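Local coordinates for IPT/TIG domain-containing protein BACOVA_02650 (Bacteroides ovatus, PDB 5E7H) that binds polysaccharide at the cell surface, probably capturing xyloglucan before its transport into the periplasm, this chain holding an IPT/TIG domain and the C-terminal xyloglucan-binding domain, at residues C104-A109 and K137-N142; T121-T126 and I234-T239; A143-T148 and A180-F185; F164-K169 and Y192-S197. One frame throughout, in Å; residues are numbered along the deposited sequence.

How the interactions relate
All four contacts lie within the xyloglucan-binding domain, largely a pair of antiparallel sheets, in a chain that begins with an IPT/TIG domain. Interaction 1 closes a loop of 27 residues between 104-109 and 137-142. Interaction 2 starts within that loop, at 121-126, and ends at 234-239, so the two cross; they touch where Lys137 NZ meets Thr126 O and Lys137 O meets Ala238 N. Both join one sheet to the other. Interactions 3 (143-148 with 180-185) and 4 (164-169 with 192-197) follow interaction 1, cross each other, and are enclosed by the long span of interaction 2. Interaction 3 packs a loop against a turn; interaction 4 seats a sheet-to-sheet connection on strand 160-168.

Interaction 1: residues C104-A109 and K137-N142; sequences CSFVVA and KQSYSN
With SG set between its backbone N and carbonyl carbon (chi1 64°), Cys104 turns its thiol to the start of 137-142, while Ser139 carries OG anti to its own N (chi1 171°) and leaves CB to meet the sulfur, 4.0 Å from Cys104 SG. The main chain of the second segment is met as well. Cys104 CB lies 3.5 Å from Gln138 O, and Cys104 SG is 3.6 Å from the same Gln138 O, so this one carbonyl oxygen is touched by both side-chain atoms of the cysteine. Here the chains come close: Cys104 CA and Lys137 CA are 5.7 Å apart. Just before the segment, Asp103 pairs its backbone with Gln138 and also gives its N to Gln138 OE1. From there the two chains part, because strand 105-108 runs on in the seven-stranded sheet and strand 133-142 in the five-stranded one, two antiparallel layers consistent with a galactose-binding-like β-sandwich. Cys104 fills the angle between them, its side chain also resting on Leu123, Ile125 and His99. Farther in, Phe106 reaches across with the end of its ring: CZ is 4.4 Å from Ser139 OG, which sits at the ring edge near its plane. That hydroxyl is buried, but His99 ND1 and Tyr93 OH both hydrogen-bond to it, and the Tyr93 ring in turn meets Phe106 with the planes inclined at about 55°.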
loop_
_atom_site.group_PDB
_atom_site.type_symbol
_atom_site.label_atom_id
_atom_site.label_comp_id
_atom_site.label_asym_id
_atom_site.label_seq_id
_atom_site.Cartn_x
_atom_site.Cartn_y
_atom_site.Cartn_z
ATOM N N CYS A 104 13.147 7.330 13.550
ATOM C CA CYS A 104 12.151 6.307 13.218
ATOM C C CYS A 104 12.787 4.949 13.485
ATOM O O CYS A 104 13.906 4.869 13.986
ATOM C CB CYS A 104 11.680 6.438 11.774
ATOM S SG CYS A 104 12.994 6.151 10.536
ATOM N N SER A 105 12.065 3.883 13.177
ATOM C CA SER A 105 12.611 2.551 13.323
ATOM C C SER A 105 12.396 1.769 12.039
ATOM O O SER A 105 11.650 2.193 11.165
ATOM C CB SER A 105 11.961 1.833 14.507
ATOM O OG SER A 105 10.566 1.753 14.331
ATOM N N PHE A 106 13.112 0.652 11.938
ATOM C CA PHE A 106 12.971 -0.290 10.841
ATOM C C PHE A 106 12.865 -1.672 11.452
ATOM O O PHE A 106 13.637 -2.030 12.354
ATOM C CB PHE A 106 14.145 -0.157 9.879
ATOM C CG PHE A 106 14.096 1.125 9.140
ATOM C CD1 PHE A 106 13.217 1.273 8.091
ATOM C CD2 PHE A 106 14.821 2.210 9.568
ATOM C CE1 PHE A 106 13.086 2.474 7.443
ATOM C CE2 PHE A 106 14.704 3.419 8.907
ATOM C CZ PHE A 106 13.838 3.544 7.841
ATOM N N VAL A 107 11.870 -2.425 11.007
ATOM C CA VAL A 107 11.603 -3.734 11.614
ATOM C C VAL A 107 11.384 -4.787 10.539
ATOM O O VAL A 107 10.876 -4.490 9.454
ATOM C CB VAL A 107 10.367 -3.684 12.546
ATOM C CG1 VAL A 107 10.549 -2.625 13.639
ATOM C CG2 VAL A 107 9.129 -3.417 11.797
ATOM N N VAL A 108 11.787 -6.014 10.855
ATOM C CA VAL A 108 11.389 -7.209 10.111
ATOM C C VAL A 108 10.456 -7.953 11.040
ATOM O O VAL A 108 10.850 -8.330 12.145
ATOM C CB VAL A 108 12.601 -8.071 9.720
ATOM C CG1 VAL A 108 12.173 -9.396 9.081
ATOM C CG2 VAL A 108 13.524 -7.302 8.775
ATOM N N ALA A 109 9.208 -8.130 10.629
ATOM C CA ALA A 109 8.211 -8.686 11.532
ATOM C C ALA A 109 8.563 -10.128 11.893
ATOM O O ALA A 109 9.104 -10.865 11.069
ATOM C CB ALA A 109 6.841 -8.604 10.924
ATOM N N LYS A 137 8.744 12.328 14.705
ATOM C CA LYS A 137 9.403 11.191 14.072
ATOM C C LYS A 137 9.160 11.232 12.585
ATOM O O LYS A 137 8.102 11.677 12.117
ATOM C CB LYS A 137 8.930 9.853 14.684
ATOM C CG LYS A 137 9.515 9.639 16.077
ATOM C CD LYS A 137 9.337 8.238 16.643
ATOM C CE LYS A 137 10.029 8.168 18.000
ATOM N NZ LYS A 137 10.024 6.777 18.532
ATOM N N GLN A 138 10.152 10.781 11.825
ATOM C CA GLN A 138 10.091 10.916 10.377
ATOM C C GLN A 138 11.163 10.075 9.702
ATOM O O GLN A 138 12.124 9.642 10.338
ATOM C CB GLN A 138 10.251 12.399 9.984
ATOM C CG GLN A 138 11.618 13.022 10.334
ATOM C CD GLN A 138 11.869 13.214 11.820
ATOM O OE1 GLN A 138 12.907 12.796 12.347
ATOM N NE2 GLN A 138 10.972 13.923 12.488
ATOM N N SER A 139 10.986 9.857 8.409
ATOM C CA SER A 139 12.032 9.304 7.560
ATOM C C SER A 139 12.163 10.140 6.302
ATOM O O SER A 139 11.195 10.284 5.554
ATOM C CB SER A 139 11.729 7.865 7.196
ATOM O OG SER A 139 12.628 7.391 6.207
ATOM N N TYR A 140 13.355 10.695 6.107
ATOM C CA TYR A 140 13.758 11.317 4.849
ATOM C C TYR A 140 14.454 10.224 4.062
ATOM O O TYR A 140 15.509 9.740 4.477
ATOM C CB TYR A 140 14.679 12.510 5.105
ATOM C CG TYR A 140 15.066 13.311 3.870
ATOM C CD1 TYR A 140 15.869 12.757 2.885
ATOM C CD2 TYR A 140 14.671 14.631 3.738
ATOM C CE1 TYR A 140 16.239 13.501 1.765
ATOM C CE2 TYR A 140 15.044 15.378 2.626
ATOM C CZ TYR A 140 15.824 14.799 1.661
ATOM O OH TYR A 140 16.195 15.532 0.543
ATOM N N SER A 141 13.859 9.829 2.940
ATOM C CA SER A 141 14.376 8.722 2.143
ATOM C C SER A 141 14.675 9.138 0.713
ATOM O O SER A 141 14.294 10.221 0.278
ATOM C CB SER A 141 13.366 7.554 2.132
ATOM O OG SER A 141 13.245 6.958 3.409
ATOM N N ASN A 142 15.401 8.273 0.009
ATOM C CA ASN A 142 15.638 8.401 -1.422
ATOM C C ASN A 142 14.819 7.326 -2.103
ATOM O O ASN A 142 14.917 6.146 -1.765
ATOM C CB ASN A 142 17.115 8.242 -1.777
ATOM C CG ASN A 142 17.896 9.536 -1.621
ATOM O OD1 ASN A 142 17.465 10.601 -2.062
ATOM N ND2 ASN A 142 19.037 9.445 -0.990
#

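Interaction 2: residues T121-T126 and I234-T239; sequences TCLGIT and IGVYAT. With NA (sodium ion), chain I.
At the head of the strand whose Leu123 and Ile125 pack on Val236 and Ala238, a sodium ion is gripped by six atoms. Thr121 O binds it at 2.5 Å and a water oxygen at 2.6 Å; Asn92 O, Asn119 O and Asp253 OD2 are among the other four. The ion thus ties the beginning of 121-126 to two other backbone carbonyls and a carboxylate, well away from the apolar part of the contact.

That part consists of two side-chain meetings. The closer is methyl to methyl, with Ile125 CG2 3.7 Å from Ala238 CB. With CG1 of Ile125 beside the backbone N (chi1 -61°), CG2 stands anti to that nitrogen and is the branch that meets Ala238. Two residues back on each strand, Leu123 CD2 comes to 4.4 Å from Val236 CB, a looser touch between branched side chains. Ile125 CA and Ala238 CA, the nearest such pair, are 7.5 Å apart, close enough for a small alanine to meet the isoleucine, and all four of these residues are buried. Tyr237 alternates to the far side of its strand, where its hydroxyl bonds to His233 NE2.

Strand 121-126 runs between 105-108 and 246-259 in one sheet, while 233-240 runs between 133-142 and 176-181 in the other, and Trp136 of strand 133-142 touches both Ile125 and Ala238 in the core between the sheets.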
loop_
_atom_site.group_PDB
_atom_site.type_symbol
_atom_site.label_atom_id
_atom_site.label_comp_id
_atom_site.label_asym_id
_atom_site.label_seq_id
_atom_site.Cartn_x
_atom_site.Cartn_y
_atom_site.Cartn_z
ATOM N N THR A 121 11.901 -5.725 5.388
ATOM C CA THR A 121 11.983 -4.553 6.251
ATOM C C THR A 121 10.863 -3.562 5.992
ATOM O O THR A 121 10.569 -3.240 4.855
ATOM C CB THR A 121 13.308 -3.854 6.034
ATOM O OG1 THR A 121 14.367 -4.791 6.224
ATOM C CG2 THR A 121 13.483 -2.703 7.016
ATOM N N CYS A 122 10.261 -3.034 7.054
ATOM C CA CYS A 122 9.287 -1.961 6.935
ATOM C C CYS A 122 9.678 -0.807 7.849
ATOM O O CYS A 122 10.454 -0.975 8.795
ATOM C CB CYS A 122 7.864 -2.442 7.237
ATOM S SG CYS A 122 7.566 -3.083 8.881
ATOM N N LEU A 123 9.149 0.368 7.522
ATOM C CA LEU A 123 9.327 1.591 8.306
ATOM C C LEU A 123 8.377 1.596 9.482
ATOM O O LEU A 123 7.196 1.325 9.308
ATOM C CB LEU A 123 9.046 2.817 7.427
ATOM C CG LEU A 123 8.883 4.177 8.127
ATOM C CD1 LEU A 123 10.193 4.611 8.748
ATOM C CD2 LEU A 123 8.362 5.220 7.168
ATOM N N GLY A 124 8.898 1.902 10.661
ATOM C CA GLY A 124 8.068 2.076 11.837
ATOM C C GLY A 124 8.103 3.500 12.339
ATOM O O GLY A 124 9.174 4.101 12.493
ATOM N N ILE A 125 6.915 4.031 12.598
ATOM C CA ILE A 125 6.766 5.286 13.323
ATOM C C ILE A 125 5.978 4.916 14.573
ATOM O O ILE A 125 4.760 4.705 14.507
ATOM C CB ILE A 125 6.043 6.334 12.491
ATOM C CG1 ILE A 125 6.802 6.657 11.202
ATOM C CG2 ILE A 125 5.796 7.618 13.316
ATOM C CD1 ILE A 125 8.058 7.374 11.366
ATOM N N THR A 126 6.669 4.785 15.698
ATOM C CA THR A 126 6.057 4.249 16.898
ATOM C C THR A 126 6.503 5.050 18.101
ATOM O O THR A 126 7.600 5.617 18.133
ATOM C CB THR A 126 6.430 2.773 17.122
ATOM O OG1 THR A 126 7.773 2.680 17.629
ATOM C CG2 THR A 126 6.292 1.960 15.838
ATOM N N ILE A 234 11.743 11.349 -0.939
ATOM C CA ILE A 234 10.390 11.094 -0.446
ATOM C C ILE A 234 10.516 11.120 1.066
ATOM O O ILE A 234 11.442 10.531 1.624
ATOM C CB ILE A 234 9.788 9.762 -0.972
ATOM C CG1 ILE A 234 8.391 9.545 -0.405
ATOM C CG2 ILE A 234 10.702 8.576 -0.646
ATOM C CD1 ILE A 234 7.653 8.368 -1.018
ATOM N N GLY A 235 9.572 11.792 1.718
ATOM C CA GLY A 235 9.618 11.956 3.166
ATOM C C GLY A 235 8.273 11.631 3.773
ATOM O O GLY A 235 7.230 11.986 3.226
ATOM N N VAL A 236 8.305 10.927 4.899
ATOM C CA VAL A 236 7.119 10.602 5.690
ATOM C C VAL A 236 7.349 11.182 7.087
ATOM O O VAL A 236 8.318 10.837 7.765
ATOM C CB VAL A 236 6.871 9.084 5.754
ATOM C CG1 VAL A 236 5.693 8.742 6.660
ATOM C CG2 VAL A 236 6.654 8.517 4.339
ATOM N N TYR A 237 6.479 12.091 7.509
ATOM C CA TYR A 237 6.711 12.856 8.740
ATOM C C TYR A 237 5.492 12.775 9.637
ATOM O O TYR A 237 4.385 13.073 9.203
ATOM C CB TYR A 237 7.005 14.330 8.449
ATOM C CG TYR A 237 8.071 14.592 7.415
ATOM C CD1 TYR A 237 7.772 14.509 6.056
ATOM C CD2 TYR A 237 9.360 14.949 7.787
ATOM C CE1 TYR A 237 8.721 14.761 5.112
ATOM C CE2 TYR A 237 10.328 15.192 6.842
ATOM C CZ TYR A 237 9.996 15.102 5.502
ATOM O OH TYR A 237 10.957 15.344 4.542
ATOM N N ALA A 238 5.699 12.421 10.901
ATOM C CA ALA A 238 4.593 12.342 11.853
ATOM C C ALA A 238 4.667 13.507 12.837
ATOM O O ALA A 238 5.731 13.819 13.362
ATOM C CB ALA A 238 4.624 11.008 12.614
ATOM N N THR A 239 3.524 14.130 13.102
ATOM C CA THR A 239 3.410 15.199 14.091
ATOM C C THR A 239 2.141 14.965 14.900
ATOM O O THR A 239 1.352 14.056 14.590
ATOM C CB THR A 239 3.343 16.588 13.453
ATOM O OG1 THR A 239 2.256 16.639 12.519
ATOM C CG2 THR A 239 4.646 16.935 12.757
HETATM NA NA NA I . 9.971 -4.201 2.587
HETATM O O HOH W 1 8.880 -5.217 0.431
#

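Interaction 3: residues A143-T148 and A180-F185; sequences AQWVNT and AMCENF. With FMT (formic acid), chain E.
Two sulfurs meet the six-membered ring of Trp145. Met181 SD stands 4.9 Å from the centroid of that ring and 58° off its normal, an oblique Met-aromatic contact; the sulfur reaches the ring because the methionine is extended beyond CG. Cys182 SG makes the second, also oblique, 5.1 Å from the same Trp145 centroid.

Apolar contact backs up the sulfurs. Met181 CG lies 4.0 Å from Trp145 CH2, and Cys182 SG is 4.0 Å from Trp145 CZ2, so neighbouring residues share the outer end of the indole. Over one face of the ring, toward its rim, sits Ala143 CB, 3.6 Å above the plane.

Polar bonds hold the surroundings. The indole NE1 hydrogen-bonds to Ser231 O, which fixes how the ring is turned. In segment 180-185, Met181 to Asn184 form a type I' turn closed by Asn184 N to Met181 O at 3.0 Å, and this turn presents Cys182 to the ring. A leucine in place of Trp145 would probably leave Ser231 O without its indole donor and open a gap beside the two sulfurs.

The tryptophan thus joins the loop after strand 133-142 to the turn that ends strand 176-181, with helix 223-227 packed alongside: Phe226 meets the indole edge-to-face and touches Cys182, while Tyr223 and Leu227 also rest on Trp145.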
loop_
_atom_site.group_PDB
_atom_site.type_symbol
_atom_site.label_atom_id
_atom_site.label_comp_id
_atom_site.label_asym_id
_atom_site.label_seq_id
_atom_site.Cartn_x
_atom_site.Cartn_y
_atom_site.Cartn_z
ATOM N N ALA A 143 13.958 7.756 -3.012
ATOM C CA ALA A 143 13.144 6.865 -3.801
ATOM C C ALA A 143 13.897 6.461 -5.052
ATOM O O ALA A 143 14.798 7.165 -5.520
ATOM C CB ALA A 143 11.858 7.546 -4.164
ATOM N N GLN A 144 13.495 5.332 -5.615
ATOM C CA GLN A 144 13.859 4.955 -6.973
ATOM C C GLN A 144 12.617 5.136 -7.818
ATOM O O GLN A 144 11.697 4.321 -7.756
ATOM C CB GLN A 144 14.357 3.516 -7.014
ATOM C CG GLN A 144 14.754 3.042 -8.391
ATOM C CD GLN A 144 15.163 1.586 -8.393
ATOM O OE1 GLN A 144 14.737 0.814 -9.253
ATOM N NE2 GLN A 144 15.987 1.198 -7.424
ATOM N N TRP A 145 12.528 6.250 -8.550
ATOM C CA TRP A 145 11.275 6.534 -9.261
ATOM C C TRP A 145 11.040 5.467 -10.321
ATOM O O TRP A 145 11.979 4.861 -10.836
ATOM C CB TRP A 145 11.291 7.938 -9.890
ATOM C CG TRP A 145 11.548 9.067 -8.899
ATOM C CD1 TRP A 145 12.542 9.986 -8.992
ATOM C CD2 TRP A 145 10.827 9.381 -7.688
ATOM N NE1 TRP A 145 12.496 10.855 -7.933
ATOM C CE2 TRP A 145 11.459 10.511 -7.114
ATOM C CE3 TRP A 145 9.706 8.847 -7.039
ATOM C CZ2 TRP A 145 11.024 11.089 -5.918
ATOM C CZ3 TRP A 145 9.277 9.425 -5.851
ATOM C CH2 TRP A 145 9.945 10.539 -5.301
ATOM N N VAL A 146 9.767 5.263 -10.652
ATOM C CA VAL A 146 9.381 4.264 -11.648
ATOM C C VAL A 146 9.980 4.651 -12.997
ATOM O O VAL A 146 9.951 5.813 -13.405
ATOM C CB VAL A 146 7.842 4.138 -11.754
ATOM C CG1 VAL A 146 7.463 3.049 -12.749
ATOM C CG2 VAL A 146 7.239 3.849 -10.388
ATOM N N ASN A 147 10.539 3.670 -13.699
ATOM C CA ASN A 147 11.124 3.881 -14.999
ATOM C C ASN A 147 10.088 4.338 -16.019
ATOM O O ASN A 147 8.943 3.896 -15.954
ATOM C CB ASN A 147 11.775 2.584 -15.464
ATOM C CG ASN A 147 12.783 2.793 -16.573
ATOM O OD1 ASN A 147 12.440 3.138 -17.706
ATOM N ND2 ASN A 147 14.050 2.570 -16.248
ATOM N N THR A 148 10.485 5.179 -16.967
ATOM C CA THR A 148 9.549 5.650 -17.993
ATOM C C THR A 148 9.184 4.533 -18.981
ATOM O O THR A 148 8.249 4.685 -19.775
ATOM C CB THR A 148 10.079 6.883 -18.755
ATOM O OG1 THR A 148 11.369 6.617 -19.313
ATOM C CG2 THR A 148 10.147 8.087 -17.832
ATOM N N ALA A 180 5.784 13.969 1.493
ATOM C CA ALA A 180 6.347 14.981 0.597
ATOM C C ALA A 180 7.282 14.294 -0.384
ATOM O O ALA A 180 7.896 13.280 -0.053
ATOM C CB ALA A 180 7.085 16.037 1.372
ATOM N N MET A 181 7.391 14.849 -1.588
ATOM C CA MET A 181 8.344 14.374 -2.582
ATOM C C MET A 181 9.131 15.540 -3.185
ATOM O O MET A 181 8.615 16.653 -3.336
ATOM C CB MET A 181 7.626 13.617 -3.691
ATOM C CG MET A 181 7.044 12.292 -3.271
ATOM S SD MET A 181 6.117 11.589 -4.637
ATOM C CE MET A 181 5.584 10.073 -3.872
ATOM N N CYS A 182 10.378 15.259 -3.541
ATOM C CA CYS A 182 11.259 16.196 -4.262
ATOM C C CYS A 182 11.485 17.519 -3.536
ATOM O O CYS A 182 11.749 18.555 -4.161
ATOM C CB CYS A 182 10.715 16.494 -5.650
ATOM S SG CYS A 182 10.437 15.025 -6.651
ATOM N N GLU A 183 11.387 17.471 -2.216
ATOM C CA GLU A 183 11.513 18.641 -1.354
ATOM C C GLU A 183 10.545 19.753 -1.747
ATOM O O GLU A 183 10.775 20.924 -1.440
ATOM C CB GLU A 183 12.965 19.159 -1.340
ATOM C CG GLU A 183 13.894 18.190 -0.626
ATOM C CD GLU A 183 15.224 18.795 -0.242
ATOM O OE1 GLU A 183 15.329 20.038 -0.177
ATOM O OE2 GLU A 183 16.167 18.013 -0.000
ATOM N N ASN A 184 9.435 19.390 -2.386
ATOM C CA ASN A 184 8.410 20.380 -2.699
ATOM C C ASN A 184 7.362 20.362 -1.607
ATOM O O ASN A 184 6.305 19.769 -1.737
ATOM C CB ASN A 184 7.772 20.134 -4.068
ATOM C CG ASN A 184 6.832 21.260 -4.460
ATOM O OD1 ASN A 184 6.677 22.224 -3.709
ATOM N ND2 ASN A 184 6.229 21.169 -5.638
ATOM N N PHE A 185 7.656 21.019 -0.493
ATOM C CA PHE A 185 6.762 20.909 0.652
ATOM C C PHE A 185 5.450 21.688 0.460
ATOM O O PHE A 185 4.434 21.365 1.093
ATOM C CB PHE A 185 7.496 21.352 1.915
ATOM C CG PHE A 185 8.614 20.422 2.284
ATOM C CD1 PHE A 185 8.353 19.220 2.909
ATOM C CD2 PHE A 185 9.923 20.740 1.954
ATOM C CE1 PHE A 185 9.396 18.353 3.231
ATOM C CE2 PHE A 185 10.955 19.877 2.261
ATOM C CZ PHE A 185 10.695 18.690 2.892
HETATM C C FMT E . 15.683 1.069 -13.479
HETATM O O1 FMT E . 14.905 0.088 -13.624
HETATM O O2 FMT E . 15.205 2.207 -13.217
#

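Interaction 4: residues F164-K169 and Y192-S197; sequences FECFVK and YVPVSS. With FMT (formic acid), chain C; FMT (formic acid), chain D.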
loop_
_atom_site.group_PDB
_atom_site.type_symbol
_atom_site.label_atom_id
_atom_site.label_comp_id
_atom_site.label_asym_id
_atom_site.label_seq_id
_atom_site.Cartn_x
_atom_site.Cartn_y
_atom_site.Cartn_z
ATOM N N PHE A 164 0.611 2.417 -0.848
ATOM C CA PHE A 164 1.578 1.824 0.075
ATOM C C PHE A 164 0.808 0.935 1.012
ATOM O O PHE A 164 -0.400 1.086 1.143
ATOM C CB PHE A 164 2.378 2.881 0.864
ATOM C CG PHE A 164 1.544 3.934 1.548
ATOM C CD1 PHE A 164 1.160 5.099 0.879
ATOM C CD2 PHE A 164 1.172 3.792 2.880
ATOM C CE1 PHE A 164 0.399 6.082 1.521
ATOM C CE2 PHE A 164 0.429 4.776 3.518
ATOM C CZ PHE A 164 0.035 5.899 2.841
ATOM N N GLU A 165 1.515 0.039 1.665
ATOM C CA GLU A 165 0.904 -0.798 2.688
ATOM C C GLU A 165 1.144 -0.133 4.017
ATOM O O GLU A 165 2.207 0.449 4.254
ATOM C CB GLU A 165 1.494 -2.193 2.666
ATOM C CG GLU A 165 0.465 -3.299 2.523
ATOM C CD GLU A 165 -0.319 -3.252 1.218
ATOM O OE1 GLU A 165 -1.355 -3.935 1.141
ATOM O OE2 GLU A 165 0.112 -2.581 0.264
ATOM N N CYS A 166 0.160 -0.239 4.899
ATOM C CA CYS A 166 0.218 0.401 6.211
ATOM C C CYS A 166 -0.394 -0.514 7.264
ATOM O O CYS A 166 -1.409 -1.169 7.008
ATOM C CB CYS A 166 -0.512 1.714 6.159
ATOM S SG CYS A 166 -0.392 2.714 7.661
ATOM N N PHE A 167 0.230 -0.574 8.435
ATOM C CA PHE A 167 -0.312 -1.292 9.581
ATOM C C PHE A 167 -0.453 -0.315 10.730
ATOM O O PHE A 167 0.530 0.288 11.137
ATOM C CB PHE A 167 0.608 -2.459 9.973
ATOM C CG PHE A 167 0.131 -3.255 11.179
ATOM C CD1 PHE A 167 0.199 -2.721 12.464
ATOM C CD2 PHE A 167 -0.324 -4.553 11.025
ATOM C CE1 PHE A 167 -0.237 -3.464 13.575
ATOM C CE2 PHE A 167 -0.738 -5.302 12.141
ATOM C CZ PHE A 167 -0.685 -4.744 13.402
ATOM N N VAL A 168 -1.675 -0.164 11.229
ATOM C CA VAL A 168 -1.948 0.682 12.393
ATOM C C VAL A 168 -2.363 -0.217 13.563
ATOM O O VAL A 168 -3.336 -0.981 13.452
ATOM C CB VAL A 168 -3.058 1.702 12.097
ATOM C CG1 VAL A 168 -3.437 2.490 13.378
ATOM C CG2 VAL A 168 -2.651 2.633 10.946
ATOM N N LYS A 169 -1.645 -0.160 14.684
ATOM C CA LYS A 169 -1.964 -1.023 15.824
ATOM C C LYS A 169 -3.321 -0.686 16.435
ATOM O O LYS A 169 -4.132 -1.600 16.719
ATOM C CB LYS A 169 -0.876 -0.927 16.901
ATOM C CG LYS A 169 -1.092 -1.840 18.119
ATOM C CD LYS A 169 -0.807 -3.276 17.756
ATOM C CE LYS A 169 -1.070 -4.218 18.926
ATOM N NZ LYS A 169 -0.070 -4.027 20.000
ATOM N N TYR A 192 -2.644 13.793 7.126
ATOM C CA TYR A 192 -3.156 12.506 6.662
ATOM C C TYR A 192 -3.222 11.471 7.768
ATOM O O TYR A 192 -2.254 11.259 8.494
ATOM C CB TYR A 192 -2.289 11.968 5.517
ATOM C CG TYR A 192 -2.790 10.657 4.943
ATOM C CD1 TYR A 192 -3.949 10.622 4.192
ATOM C CD2 TYR A 192 -2.123 9.458 5.173
ATOM C CE1 TYR A 192 -4.431 9.427 3.674
ATOM C CE2 TYR A 192 -2.606 8.258 4.649
ATOM C CZ TYR A 192 -3.761 8.265 3.917
ATOM O OH TYR A 192 -4.278 7.084 3.407
ATOM N N VAL A 193 -4.381 10.826 7.877
ATOM C CA VAL A 193 -4.554 9.662 8.725
ATOM C C VAL A 193 -4.780 8.447 7.807
ATOM O O VAL A 193 -5.699 8.484 6.993
ATOM C CB VAL A 193 -5.743 9.827 9.687
ATOM C CG1 VAL A 193 -5.910 8.602 10.568
ATOM C CG2 VAL A 193 -5.556 11.104 10.548
ATOM N N PRO A 194 -3.942 7.407 7.930
ATOM C CA PRO A 194 -4.092 6.226 7.055
ATOM C C PRO A 194 -5.490 5.638 7.061
ATOM O O PRO A 194 -6.045 5.396 8.138
ATOM C CB PRO A 194 -3.091 5.245 7.633
ATOM C CG PRO A 194 -2.007 6.126 8.202
ATOM C CD PRO A 194 -2.754 7.285 8.795
ATOM N N VAL A 195 -6.058 5.462 5.866
ATOM C CA VAL A 195 -7.352 4.804 5.695
ATOM C C VAL A 195 -7.230 3.800 4.559
ATOM O O VAL A 195 -6.483 3.983 3.616
ATOM C CB VAL A 195 -8.502 5.784 5.398
ATOM C CG1 VAL A 195 -8.821 6.637 6.625
ATOM C CG2 VAL A 195 -8.187 6.661 4.199
ATOM N N SER A 196 -8.016 2.746 4.655
ATOM C CA SER A 196 -7.962 1.674 3.673
ATOM C C SER A 196 -8.584 2.058 2.337
ATOM O O SER A 196 -9.693 2.608 2.294
ATOM C CB SER A 196 -8.682 0.448 4.234
ATOM O OG SER A 196 -8.924 -0.493 3.204
ATOM N N SER A 197 -7.892 1.733 1.248
ATOM C CA SER A 197 -8.447 1.939 -0.088
ATOM C C SER A 197 -9.619 0.995 -0.349
ATOM O O SER A 197 -10.447 1.239 -1.231
ATOM C CB SER A 197 -7.372 1.739 -1.138
ATOM O OG SER A 197 -6.849 0.424 -1.119
HETATM C C FMT C . 2.350 -6.809 20.228
HETATM O O1 FMT C . 1.403 -7.621 20.381
HETATM O O2 FMT C . 2.407 -6.130 19.171
HETATM C C FMT D . -1.598 -6.532 22.745
HETATM O O1 FMT D . -0.529 -6.639 22.087
HETATM O O2 FMT D . -1.886 -5.437 23.300
#
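Apolar packing joins Cys166 and Val168 to Pro194. Cys166 SG points at the proline ring, 3.7 Å from Pro194 CB and 3.8 Å from Pro194 CG, since the thiol is anti to its backbone N (chi1 -174°). Two residues farther along the strand, Val168 CG2 adds a lighter touch at 4.2 Å from Pro194 CB, so both residues meet that one carbon.

The aromatic contact lies at the other end. Phe164 CZ comes within 4.0 Å of Tyr192 CE2, which sits at the edge of the phenylalanine ring and in its plane; the two side chains run past each other in opposite directions. Phe164 also meets Phe255, and Cys210 of strand 207-213 touches Phe164, Cys166 and Tyr192 alike.

Two weak sets of polar bonds flank the packing. Within 192-197, Val195 N gives a weak bond of 3.4 Å to Tyr192 OH that spans the proline. At the end of the strand, on a twice-bent chain, Lys169 NZ gives weak hydrogen bonds of 3.4 Å to O2 of one formate (chain C) and O1 of another (chain D), both probably from the crystallisation liquor; a long, weak ion pair links it to Glu249. Putting a leucine at Lys169 would probably leave Glu249 and both formates without this positive mate.

What binds 164-168 to the connection from strand 189-192 to strand 207-213 is therefore shape rather than charge: a sulfur, a methyl and a ring edge meet a proline and a tyrosine, while the charges of 164-169 are met elsewhere, Glu165 by Arg256 and Lys169 weakly by Glu249 and the formates.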